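Local coordinates for exotoxin 6 (Staphylococcus aureus subsp. aureus Mu50, PDB 4ZYS), which is a staphylococcal superantigen-like exotoxin, probably secreted to interfere with host immunity, and possibly binds sugars, at residues 89-94 and 125-130. Numbering follows the deposited sequence.
Sequences GVTKTN and KEDISL
Thr91 and Asp127 face each other where the OB-fold domain meets the beta-grasp domain, the two-domain architecture of staphylococcal superantigen-like toxins. The short strands 90-92 and 127-129 run antiparallel, 169° between their directions, yet their axes stay 6.2 Å apart and no backbone-to-backbone hydrogen bond links them; each belongs to a different sheet. Side chains and a water bridge the gap instead.

Lys125 can be followed outward from CB, which lies 4.2 Å from Asn94 OD1. The chain is straight at chi2, then bends at both chi3 and chi4, curling back toward the strand that follows, 127-129, so that CE comes beside Thr91 OG1 and NZ reaches that oxygen at 2.8 Å. NZ also donates to Asp127 O, nearly in line with that carbonyl, and forms a salt bridge with Asp70 of strand 69-74; the ammonium therefore ties the loop before strand 127-129 to the OB-fold sheet. Thr91 turns its two branches to different tasks: OG1 accepts from the lysine, whereas Thr91 CG2 packs 3.8 Å from Ser129 CB.

Asp127 OD2 accepts Lys92 N through its anti lone pair over an almost straight bond (N-H...O 174°). The same oxygen pairs with Lys60, and OD1 binds Ser183, which probably helps stabilise the carboxylate's negative charge. Farther along, Asn94 OD1 takes the backbone N of Glu126 at 2.9 Å, the donor tilted from the amide plane, while ND2 binds Phe98 O and Tyr124 O; bonds at both ends of the amide fix its rotation. One water bridges the segments: it accepts from Asp127 N at 2.8 Å and lies 2.7 Å from both Lys92 O and Asn94 OD1.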
ATOM      1  N   GLY A  89       5.445  -0.016  -3.534  1.00 18.35           N
ATOM      2  CA  GLY A  89       5.580  -0.757  -2.283  1.00 17.14           C
ATOM      3  C   GLY A  89       6.995  -1.117  -1.879  1.00 19.27           C
ATOM      4  O   GLY A  89       7.192  -2.076  -1.116  1.00 18.41           O
ATOM      5  N   VAL A  90       7.992  -0.366  -2.412  1.00 14.96           N
ATOM      6  CA  VAL A  90       9.415  -0.558  -2.103  1.00 14.71           C
ATOM      7  C   VAL A  90       9.829   0.605  -1.252  1.00 21.42           C
ATOM      8  O   VAL A  90       9.717   1.766  -1.659  1.00 24.35           O
ATOM      9  CB  VAL A  90      10.355  -0.771  -3.326  1.00 18.27           C
ATOM     10  CG1 VAL A  90      11.761  -1.174  -2.861  1.00 17.28           C
ATOM     11  CG2 VAL A  90       9.781  -1.844  -4.267  1.00 17.41           C
ATOM     12  N   THR A  91      10.234   0.288  -0.032  1.00 17.28           N
ATOM     13  CA  THR A  91      10.616   1.259   0.997  1.00 16.93           C
ATOM     14  C   THR A  91      11.998   0.897   1.595  1.00 20.18           C
ATOM     15  O   THR A  91      12.530  -0.179   1.317  1.00 18.68           O
ATOM     16  CB  THR A  91       9.516   1.286   2.105  1.00 20.38           C
ATOM     17  OG1 THR A  91       9.306  -0.033   2.605  1.00 20.08           O
ATOM     18  CG2 THR A  91       8.180   1.861   1.634  1.00 13.37           C
ATOM     19  N   LYS A  92      12.567   1.815   2.403  1.00 18.49           N
ATOM     20  CA  LYS A  92      13.820   1.611   3.120  1.00 19.04           C
ATOM     21  C   LYS A  92      13.496   0.809   4.372  1.00 22.65           C
ATOM     22  O   LYS A  92      12.488   1.067   5.027  1.00 22.42           O
ATOM     23  CB  LYS A  92      14.503   2.953   3.490  1.00 22.96           C
ATOM     24  CG  LYS A  92      14.806   3.896   2.308  1.00 42.01           C
ATOM     25  CD  LYS A  92      15.991   3.444   1.412  1.00 46.24           C
ATOM     26  CE  LYS A  92      16.073   4.229   0.121  1.00 45.58           C
ATOM     27  NZ  LYS A  92      17.429   4.183  -0.486  1.00 53.69           N
ATOM     28  N   THR A  93      14.337  -0.169   4.695  1.00 18.79           N
ATOM     29  CA  THR A  93      14.148  -0.991   5.866  1.00 18.89           C
ATOM     30  C   THR A  93      14.406  -0.160   7.145  1.00 23.34           C
ATOM     31  O   THR A  93      15.088   0.870   7.080  1.00 22.66           O
ATOM     32  CB  THR A  93      15.050  -2.227   5.793  1.00 24.18           C
ATOM     33  OG1 THR A  93      14.493  -3.208   6.659  1.00 23.55           O
ATOM     34  CG2 THR A  93      16.507  -1.939   6.195  1.00 23.54           C
ATOM     35  N   ASN A  94      13.897  -0.633   8.304  1.00 19.54           N
ATOM     36  CA  ASN A  94      14.113   0.037   9.583  1.00 19.86           C
ATOM     37  C   ASN A  94      15.573  -0.022   9.991  1.00 25.43           C
ATOM     38  O   ASN A  94      16.267  -1.011   9.721  1.00 24.18           O
ATOM     39  CB  ASN A  94      13.241  -0.578  10.700  1.00 18.31           C
ATOM     40  CG  ASN A  94      11.768  -0.192  10.670  1.00 29.04           C
ATOM     41  OD1 ASN A  94      11.267   0.442   9.731  1.00 17.91           O
ATOM     42  ND2 ASN A  94      11.044  -0.512  11.739  1.00 21.70           N
ATOM     43  N   LYS A 125       6.706   0.003  10.619  1.00 19.27           N
ATOM     44  CA  LYS A 125       7.696   0.561   9.722  1.00 18.74           C
ATOM     45  C   LYS A 125       7.901   2.065   9.813  1.00 23.47           C
ATOM     46  O   LYS A 125       6.946   2.836   9.898  1.00 22.64           O
ATOM     47  CB  LYS A 125       7.336   0.175   8.286  1.00 19.01           C
ATOM     48  CG  LYS A 125       7.795  -1.255   7.962  1.00 19.45           C
ATOM     49  CD  LYS A 125       7.315  -1.811   6.590  1.00 23.26           C
ATOM     50  CE  LYS A 125       7.626  -0.955   5.375  1.00 19.69           C
ATOM     51  NZ  LYS A 125       9.070  -0.555   5.304  1.00 22.90           N
ATOM     52  N   GLU A 126       9.176   2.478   9.731  1.00 21.08           N
ATOM     53  CA  GLU A 126       9.562   3.901   9.692  1.00 20.81           C
ATOM     54  C   GLU A 126       9.201   4.500   8.337  1.00 25.43           C
ATOM     55  O   GLU A 126       8.746   5.636   8.236  1.00 26.32           O
ATOM     56  CB  GLU A 126      11.069   4.054   9.893  1.00 21.97           C
ATOM     57  CG  GLU A 126      11.564   3.738  11.280  1.00 25.17           C
ATOM     58  CD  GLU A 126      13.052   3.994  11.337  1.00 38.40           C
ATOM     59  OE1 GLU A 126      13.447   5.181  11.383  1.00 41.44           O
ATOM     60  OE2 GLU A 126      13.826   3.017  11.223  1.00 25.84           O
ATOM     61  N   ASP A 127       9.464   3.740   7.293  1.00 21.06           N
ATOM     62  CA  ASP A 127       9.188   4.140   5.931  1.00 20.31           C
ATOM     63  C   ASP A 127       8.090   3.207   5.411  1.00 22.71           C
ATOM     64  O   ASP A 127       8.383   2.072   5.086  1.00 22.65           O
ATOM     65  CB  ASP A 127      10.487   4.057   5.110  1.00 21.43           C
ATOM     66  CG  ASP A 127      10.369   4.681   3.736  1.00 25.32           C
ATOM     67  OD1 ASP A 127       9.578   5.620   3.586  1.00 26.72           O
ATOM     68  OD2 ASP A 127      11.067   4.214   2.806  1.00 24.46           O
ATOM     69  N   ILE A 128       6.824   3.643   5.427  1.00 18.29           N
ATOM     70  CA  ILE A 128       5.694   2.813   5.005  1.00 16.02           C
ATOM     71  C   ILE A 128       5.057   3.408   3.709  1.00 20.39           C
ATOM     72  O   ILE A 128       4.812   4.607   3.631  1.00 20.49           O
ATOM     73  CB  ILE A 128       4.678   2.622   6.175  1.00 18.45           C
ATOM     74  CG1 ILE A 128       3.565   1.583   5.822  1.00 18.54           C
ATOM     75  CG2 ILE A 128       4.074   3.960   6.680  1.00 19.35           C
ATOM     76  CD1 ILE A 128       2.941   0.875   7.035  1.00 18.47           C
ATOM     77  N   SER A 129       4.834   2.567   2.690  1.00 17.65           N
ATOM     78  CA  SER A 129       4.260   3.017   1.430  1.00 17.02           C
ATOM     79  C   SER A 129       2.752   3.191   1.520  1.00 20.35           C
ATOM     80  O   SER A 129       2.081   2.474   2.270  1.00 19.59           O
ATOM     81  CB  SER A 129       4.593   2.048   0.299  1.00 18.86           C
ATOM     82  OG  SER A 129       3.967   0.792   0.489  1.00 20.69           O
ATOM     83  N   LEU A 130       2.209   4.091   0.687  1.00 15.98           N
ATOM     84  CA  LEU A 130       0.780   4.264   0.572  1.00 14.65           C
ATOM     85  C   LEU A 130       0.166   2.998   0.039  1.00 17.37           C
ATOM     86  O   LEU A 130      -0.962   2.702   0.416  1.00 17.42           O
ATOM     87  CB  LEU A 130       0.427   5.464  -0.314  1.00 14.98           C
ATOM     88  CG  LEU A 130       0.685   6.832   0.313  1.00 17.99           C
ATOM     89  CD1 LEU A 130       0.359   7.911  -0.653  1.00 18.72           C
ATOM     90  CD2 LEU A 130      -0.131   7.030   1.580  1.00 16.23           C
TER
HETATM   91  O   HOH W   1      10.864   1.321   7.210  1.00 19.32           O